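Local coordinates for protein cytochrome P450 268A2 Cyp268A2 (Mycobacterium marinum, PDB 6BLD) that holds an iron protoporphyrin IX in the mainly helical fold of the cytochrome P450 family, which classes it as a haem protein, at residues V64-D69 against N340-A345; V302-P307 against E350-S355. One frame throughout, in Å; residues are numbered along the deposited sequence.

How the contacts relate
From the N terminus, after two helices and strand 42-45, the chain runs through strand 61-64 into helix 67-75, and contact 1 closes a loop of 270 residues, mostly helical, when segment 340-345 returns to that helix start. Contact 2 closes a much shorter loop of 42 residues, rich in strand, between the end of helix 290-305 and segment 350-355. The two cross: 302-307 lies within the large loop, and 350-355 follows after its close. Their centres are 14 Å apart, and Asn340 ND2 lies 2.9 Å from Thr306 OG1, a probable hydrogen bond. The long segment between helices 336-339 and 375-392 thereby touches both the start of helix 67-75 and the end of helix 290-305.

Contact 1 (V64-D69 against N340-A345); sequences VTRRAD and NWDEDA
Asp342 sends its carboxylate against the start of helix 67-75, where the backbone N of Arg67 donates to Asp342 OD2 over 2.8 Å. The bond is nearly straight (163° at the hydrogen), and the donor comes to the anti side of the oxygen, 16° out of the carboxylate plane. The Asp342 torsion (chi1 -163°) turns CG opposite the backbone N and carries the carboxylate across to the helix. The same OD2 touches Arg66 CA at 3.3 Å and also accepts a hydrogen from a water, which in turn takes the N-H of Ala68 at 2.8 Å. Two successive amides of the first turn thus converge on one oxygen, one directly and one through water. Asp342 OD1 has a separate task: the backbone N of Asp344 reaches it at 3.0 Å from well above the carboxylate plane, closing an Asx turn that fixes the rotation of the group.

Arg67 completes the close-packed part. Its CB packs on Asp342, and the chain bends at its second torsion to lay CD on the CB of Ala345 at 3.7 Å, while NE leads off to the backbone O of Pro360. Toward the surface the contact thins. The side chain of Arg66 brushes Asp342 OD2 with CB and CG, and its NE is hydrogen-bonded to Arg37 O. The exposed Asp344 is related to it only by opposite charge: OD2 is 4.5 Å from Arg66 NE and well out of the guanidinium plane.

With Arg66 at the N-cap position, the negative charge of Asp342 would probably be stabilised by the helix start, and weakly by a long ion pair from OD1 to Arg37 NE. The arrangement is that of a helix start whose first amides are bonded, directly or through water, by a carboxylate distant in sequence, here joining the B helix of the P450 fold to the meander that follows the K' helix.

Contact 2 (V302-P307 against E350-S355); sequences VRWATP and ERLDLS. With HEM (protoporphyrin IX containing Fe), chain B.
Trp304 and Leu352 meet at about a right angle, the leucine branch laid over one face of the indole. Leu352 CD1 stands 3.3 Å above the ring plane, offset toward the rim, with Trp304 CD2 as its nearest ring atom at 3.6 Å. Leu352 CB lies over the same face, 4.3 Å from the centroid of the six-membered ring and 20° off its normal, a CH-pi contact. The edge of the indole is used differently: Trp304 CH2 abuts Glu350 O at 3.2 Å, close to the ring plane. With CG opposite the backbone N (chi1 -169°), the ring reaches the loop from the helix, while the Phe279 ring meets it nearly perpendicular.

Beside it, Arg303 bends at chi3, pairing its NE with Glu300 in a salt bridge and hydrogen-bonding Pro349 O through NH2. Val302 CG1 and Pro307 CG both reach haem CBC at 3.4 Å, on the side of this segment away from the loop. Glu300 and Arg303 are spaced as in the ExxR motif of the P450 K helix. Glu300 also accepts from Asp353 N, so this pair ties helix to loop by polar bonds where the two segments themselves have no clear hydrogen bond.

Contact 1 (V64-D69 against N340-A345)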
loop_
_atom_site.group_PDB
_atom_site.type_symbol
_atom_site.label_atom_id
_atom_site.label_comp_id
_atom_site.label_asym_id
_atom_site.label_seq_id
_atom_site.Cartn_x
_atom_site.Cartn_y
_atom_site.Cartn_z
ATOM N N VAL A 64 -3.317 -1.796 -17.586
ATOM C CA VAL A 64 -4.672 -1.299 -17.370
ATOM C C VAL A 64 -4.555 0.071 -16.716
ATOM O O VAL A 64 -4.163 0.181 -15.548
ATOM C CB VAL A 64 -5.502 -2.257 -16.505
ATOM C CG1 VAL A 64 -6.889 -1.688 -16.275
ATOM C CG2 VAL A 64 -5.581 -3.622 -17.160
ATOM N N THR A 65 -4.919 1.118 -17.462
ATOM C CA THR A 65 -4.666 2.489 -17.048
ATOM C C THR A 65 -5.914 3.277 -16.673
ATOM O O THR A 65 -5.803 4.249 -15.921
ATOM C CB THR A 65 -3.927 3.247 -18.162
ATOM O OG1 THR A 65 -4.681 3.160 -19.376
ATOM C CG2 THR A 65 -2.542 2.653 -18.386
ATOM N N ARG A 66 -7.086 2.896 -17.174
ATOM C CA ARG A 66 -8.313 3.623 -16.886
ATOM C C ARG A 66 -8.947 3.121 -15.595
ATOM O O ARG A 66 -8.870 1.935 -15.262
ATOM C CB ARG A 66 -9.305 3.490 -18.043
ATOM C CG ARG A 66 -8.973 4.373 -19.236
ATOM C CD ARG A 66 -10.047 4.293 -20.307
ATOM N NE ARG A 66 -9.716 5.111 -21.470
ATOM C CZ ARG A 66 -10.370 5.068 -22.627
ATOM N NH1 ARG A 66 -11.396 4.242 -22.779
ATOM N NH2 ARG A 66 -9.998 5.851 -23.631
ATOM N N ARG A 67 -9.580 4.045 -14.867
ATOM C CA ARG A 67 -10.161 3.697 -13.573
ATOM C C ARG A 67 -11.266 2.658 -13.719
ATOM O O ARG A 67 -11.326 1.696 -12.945
ATOM C CB ARG A 67 -10.693 4.951 -12.880
ATOM C CG ARG A 67 -11.263 4.691 -11.496
ATOM C CD ARG A 67 -12.617 5.357 -11.316
ATOM N NE ARG A 67 -13.378 4.750 -10.229
ATOM C CZ ARG A 67 -14.482 4.031 -10.399
ATOM N NH1 ARG A 67 -14.964 3.827 -11.618
ATOM N NH2 ARG A 67 -15.105 3.515 -9.349
ATOM N N ALA A 68 -12.151 2.834 -14.704
ATOM C CA ALA A 68 -13.247 1.889 -14.892
ATOM C C ALA A 68 -12.729 0.487 -15.187
ATOM O O ALA A 68 -13.276 -0.504 -14.688
ATOM C CB ALA A 68 -14.172 2.367 -16.011
ATOM N N ASP A 69 -11.670 0.380 -15.992
ATOM C CA ASP A 69 -11.113 -0.934 -16.299
ATOM C C ASP A 69 -10.407 -1.538 -15.092
ATOM O O ASP A 69 -10.421 -2.761 -14.914
ATOM C CB ASP A 69 -10.156 -0.836 -17.486
ATOM C CG ASP A 69 -10.872 -0.537 -18.790
ATOM O OD1 ASP A 69 -12.035 -0.966 -18.941
ATOM O OD2 ASP A 69 -10.271 0.122 -19.666
ATOM N N ASN A 340 -6.291 6.932 -10.739
ATOM C CA ASN A 340 -6.643 8.063 -9.890
ATOM C C ASN A 340 -6.390 9.408 -10.557
ATOM O O ASN A 340 -6.798 10.438 -10.009
ATOM C CB ASN A 340 -5.881 7.981 -8.565
ATOM C CG ASN A 340 -6.489 6.972 -7.612
ATOM O OD1 ASN A 340 -7.656 6.602 -7.747
ATOM N ND2 ASN A 340 -5.702 6.517 -6.644
ATOM N N TRP A 341 -5.727 9.425 -11.714
ATOM C CA TRP A 341 -5.587 10.626 -12.526
ATOM C C TRP A 341 -6.427 10.550 -13.797
ATOM O O TRP A 341 -6.216 11.333 -14.729
ATOM C CB TRP A 341 -4.116 10.870 -12.872
ATOM C CG TRP A 341 -3.466 11.907 -12.002
ATOM C CD1 TRP A 341 -3.063 13.156 -12.376
ATOM C CD2 TRP A 341 -3.153 11.784 -10.610
ATOM N NE1 TRP A 341 -2.514 13.816 -11.303
ATOM C CE2 TRP A 341 -2.557 12.995 -10.207
ATOM C CE3 TRP A 341 -3.313 10.764 -9.665
ATOM C CZ2 TRP A 341 -2.124 13.217 -8.900
ATOM C CZ3 TRP A 341 -2.883 10.986 -8.368
ATOM C CH2 TRP A 341 -2.295 12.202 -7.998
ATOM N N ASP A 342 -7.381 9.622 -13.843
ATOM C CA ASP A 342 -8.207 9.407 -15.026
ATOM C C ASP A 342 -9.144 10.594 -15.222
ATOM O O ASP A 342 -10.038 10.832 -14.405
ATOM C CB ASP A 342 -8.994 8.108 -14.876
ATOM C CG ASP A 342 -9.544 7.599 -16.195
ATOM O OD1 ASP A 342 -9.548 8.368 -17.179
ATOM O OD2 ASP A 342 -9.973 6.427 -16.245
ATOM N N GLU A 343 -8.943 11.340 -16.312
ATOM C CA GLU A 343 -9.843 12.441 -16.634
ATOM C C GLU A 343 -11.250 11.955 -16.951
ATOM O O GLU A 343 -12.194 12.751 -16.910
ATOM C CB GLU A 343 -9.290 13.249 -17.809
ATOM C CG GLU A 343 -7.879 13.774 -17.592
ATOM C CD GLU A 343 -7.862 15.178 -17.021
ATOM O OE1 GLU A 343 -8.907 15.622 -16.499
ATOM O OE2 GLU A 343 -6.804 15.838 -17.095
ATOM N N ASP A 344 -11.409 10.669 -17.266
ATOM C CA ASP A 344 -12.718 10.062 -17.475
ATOM C C ASP A 344 -13.477 9.827 -16.178
ATOM O O ASP A 344 -14.633 9.390 -16.233
ATOM C CB ASP A 344 -12.562 8.733 -18.216
ATOM C CG ASP A 344 -12.987 8.817 -19.667
ATOM O OD1 ASP A 344 -13.084 9.944 -20.196
ATOM O OD2 ASP A 344 -13.219 7.752 -20.278
ATOM N N ALA A 345 -12.870 10.093 -15.022
ATOM C CA ALA A 345 -13.499 9.766 -13.749
ATOM C C ALA A 345 -13.455 10.931 -12.768
ATOM O O ALA A 345 -14.298 11.021 -11.869
ATOM C CB ALA A 345 -12.828 8.538 -13.129
HETATM O O HOH W 1 -12.534 5.245 -16.164
#

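Contact 2 (V302-P307 against E350-S355)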
loop_
_atom_site.group_PDB
_atom_site.type_symbol
_atom_site.label_atom_id
_atom_site.label_comp_id
_atom_site.label_asym_id
_atom_site.label_seq_id
_atom_site.Cartn_x
_atom_site.Cartn_y
_atom_site.Cartn_z
ATOM N N VAL A 302 -5.690 10.226 0.183
ATOM C CA VAL A 302 -5.391 8.873 -0.275
ATOM C C VAL A 302 -5.307 8.832 -1.793
ATOM O O VAL A 302 -4.403 8.214 -2.364
ATOM C CB VAL A 302 -6.444 7.886 0.260
ATOM C CG1 VAL A 302 -6.338 6.553 -0.460
ATOM C CG2 VAL A 302 -6.300 7.701 1.752
ATOM N N ARG A 303 -6.255 9.487 -2.465
ATOM C CA ARG A 303 -6.191 9.610 -3.917
ATOM C C ARG A 303 -4.905 10.298 -4.358
ATOM O O ARG A 303 -4.259 9.874 -5.328
ATOM C CB ARG A 303 -7.407 10.390 -4.436
ATOM C CG ARG A 303 -7.389 10.631 -5.940
ATOM C CD ARG A 303 -8.350 11.749 -6.370
ATOM N NE ARG A 303 -7.710 13.065 -6.370
ATOM C CZ ARG A 303 -6.756 13.452 -7.215
ATOM N NH1 ARG A 303 -6.319 12.635 -8.166
ATOM N NH2 ARG A 303 -6.242 14.672 -7.115
ATOM N N TRP A 304 -4.534 11.373 -3.662
ATOM C CA TRP A 304 -3.329 12.115 -4.009
ATOM C C TRP A 304 -2.078 11.273 -3.798
ATOM O O TRP A 304 -1.151 11.316 -4.615
ATOM C CB TRP A 304 -3.254 13.400 -3.184
ATOM C CG TRP A 304 -2.198 14.358 -3.649
ATOM C CD1 TRP A 304 -0.940 14.499 -3.142
ATOM C CD2 TRP A 304 -2.312 15.310 -4.714
ATOM N NE1 TRP A 304 -0.262 15.481 -3.825
ATOM C CE2 TRP A 304 -1.081 15.994 -4.794
ATOM C CE3 TRP A 304 -3.333 15.652 -5.606
ATOM C CZ2 TRP A 304 -0.846 16.997 -5.731
ATOM C CZ3 TRP A 304 -3.095 16.649 -6.536
ATOM C CH2 TRP A 304 -1.861 17.310 -6.590
ATOM N N ALA A 305 -2.031 10.497 -2.714
ATOM C CA ALA A 305 -0.843 9.698 -2.435
ATOM C C ALA A 305 -0.771 8.480 -3.346
ATOM O O ALA A 305 0.255 8.237 -3.993
ATOM C CB ALA A 305 -0.827 9.275 -0.966
ATOM N N THR A 306 -1.866 7.714 -3.424
ATOM C CA THR A 306 -1.897 6.405 -4.069
ATOM C C THR A 306 -0.632 5.633 -3.701
ATOM O O THR A 306 0.209 5.364 -4.570
ATOM C CB THR A 306 -2.047 6.548 -5.587
ATOM O OG1 THR A 306 -3.100 7.475 -5.875
ATOM C CG2 THR A 306 -2.392 5.209 -6.225
ATOM N N PRO A 307 -0.449 5.283 -2.424
ATOM C CA PRO A 307 0.816 4.648 -2.018
ATOM C C PRO A 307 1.054 3.308 -2.682
ATOM O O PRO A 307 2.212 2.936 -2.899
ATOM C CB PRO A 307 0.668 4.508 -0.497
ATOM C CG PRO A 307 -0.787 4.478 -0.264
ATOM C CD PRO A 307 -1.398 5.380 -1.301
ATOM N N GLU A 350 -5.332 16.504 -11.249
ATOM C CA GLU A 350 -4.001 17.026 -10.972
ATOM C C GLU A 350 -3.997 18.082 -9.874
ATOM O O GLU A 350 -2.917 18.465 -9.411
ATOM C CB GLU A 350 -3.392 17.609 -12.248
ATOM C CG GLU A 350 -3.937 18.978 -12.630
ATOM C CD GLU A 350 -5.298 18.905 -13.298
ATOM O OE1 GLU A 350 -5.718 17.791 -13.675
ATOM O OE2 GLU A 350 -5.947 19.962 -13.444
ATOM N N ARG A 351 -5.163 18.559 -9.454
ATOM C CA ARG A 351 -5.276 19.553 -8.396
ATOM C C ARG A 351 -5.853 18.906 -7.145
ATOM O O ARG A 351 -6.786 18.100 -7.224
ATOM C CB ARG A 351 -6.156 20.726 -8.832
ATOM C CG ARG A 351 -5.541 21.582 -9.925
ATOM C CD ARG A 351 -6.408 22.790 -10.243
ATOM N NE ARG A 351 -6.477 23.738 -9.134
ATOM C CZ ARG A 351 -5.512 24.597 -8.819
ATOM N NH1 ARG A 351 -4.391 24.629 -9.527
ATOM N NH2 ARG A 351 -5.666 25.425 -7.795
ATOM N N LEU A 352 -5.291 19.261 -5.992
ATOM C CA LEU A 352 -5.786 18.737 -4.726
ATOM C C LEU A 352 -7.106 19.410 -4.373
ATOM O O LEU A 352 -7.167 20.634 -4.226
ATOM C CB LEU A 352 -4.758 18.958 -3.620
ATOM C CG LEU A 352 -5.035 18.245 -2.293
ATOM C CD1 LEU A 352 -4.710 16.764 -2.405
ATOM C CD2 LEU A 352 -4.248 18.886 -1.161
ATOM N N ASP A 353 -8.165 18.611 -4.247
ATOM C CA ASP A 353 -9.494 19.101 -3.881
ATOM C C ASP A 353 -9.999 18.239 -2.728
ATOM O O ASP A 353 -10.611 17.189 -2.944
ATOM C CB ASP A 353 -10.444 19.070 -5.076
ATOM C CG ASP A 353 -11.810 19.644 -4.749
ATOM O OD1 ASP A 353 -11.942 20.323 -3.708
ATOM O OD2 ASP A 353 -12.754 19.417 -5.535
ATOM N N LEU A 354 -9.744 18.695 -1.499
ATOM C CA LEU A 354 -10.185 17.994 -0.300
ATOM C C LEU A 354 -11.701 17.971 -0.152
ATOM O O LEU A 354 -12.209 17.284 0.740
ATOM C CB LEU A 354 -9.552 18.634 0.938
ATOM C CG LEU A 354 -8.027 18.773 0.930
ATOM C CD1 LEU A 354 -7.531 19.418 2.218
ATOM C CD2 LEU A 354 -7.363 17.421 0.713
ATOM N N SER A 355 -12.428 18.709 -0.989
ATOM C CA SER A 355 -13.882 18.696 -0.999
ATOM C C SER A 355 -14.451 17.767 -2.062
ATOM O O SER A 355 -15.672 17.730 -2.243
ATOM C CB SER A 355 -14.423 20.110 -1.217
ATOM O OG SER A 355 -14.338 20.480 -2.582
HETATM C CHA HEM B . -5.183 -4.871 0.630
HETATM C CHB HEM B . -4.061 -4.371 5.327
HETATM C CHC HEM B . -3.788 0.444 4.750
HETATM C CHD HEM B . -4.045 -0.212 -0.063
HETATM C C1A HEM B . -4.914 -5.161 1.951
HETATM C C2A HEM B . -4.911 -6.477 2.560
HETATM C C3A HEM B . -4.605 -6.339 3.852
HETATM C C4A HEM B . -4.396 -4.929 4.115
HETATM C CMA HEM B . -4.491 -7.481 4.886
HETATM C CAA HEM B . -5.223 -7.805 1.838
HETATM C CBA HEM B . -6.737 -7.979 1.773
HETATM C CGA HEM B . -7.086 -9.166 0.914
HETATM O O1A HEM B . -8.235 -9.668 1.024
HETATM O O2A HEM B . -6.215 -9.617 0.125
HETATM C C1B HEM B . -3.954 -3.025 5.598
HETATM C C2B HEM B . -3.816 -2.437 6.910
HETATM C C3B HEM B . -3.744 -1.114 6.777
HETATM C C4B HEM B . -3.827 -0.799 5.355
HETATM C CMB HEM B . -3.769 -3.203 8.251
HETATM C CAB HEM B . -3.590 -0.164 7.988
HETATM C CBB HEM B . -3.632 1.163 7.881
HETATM C C1C HEM B . -3.841 0.691 3.390
HETATM C C2C HEM B . -3.818 1.994 2.751
HETATM C C3C HEM B . -3.880 1.800 1.419
HETATM C C4C HEM B . -3.960 0.378 1.179
HETATM C CMC HEM B . -3.715 3.328 3.528
HETATM C CAC HEM B . -3.902 2.822 0.258
HETATM C CBC HEM B . -4.071 4.137 0.428
HETATM C C1D HEM B . -4.393 -1.522 -0.309
HETATM C C2D HEM B . -4.629 -2.119 -1.605
HETATM C C3D HEM B . -4.941 -3.406 -1.420
HETATM C C4D HEM B . -4.918 -3.671 0.008
HETATM C CMD HEM B . -4.527 -1.381 -2.958
HETATM C CAD HEM B . -5.279 -4.433 -2.525
HETATM C CBD HEM B . -6.719 -4.220 -2.982
HETATM C CGD HEM B . -7.074 -5.166 -4.101
HETATM O O1D HEM B . -8.216 -5.073 -4.622
HETATM O O2D HEM B . -6.219 -6.009 -4.476
HETATM N NA HEM B . -4.595 -4.240 2.932
HETATM N NB HEM B . -3.957 -1.997 4.673
HETATM N NC HEM B . -3.930 -0.269 2.399
HETATM N ND HEM B . -4.579 -2.496 0.651
HETATM FE FE HEM B . -4.500 -2.209 2.679
#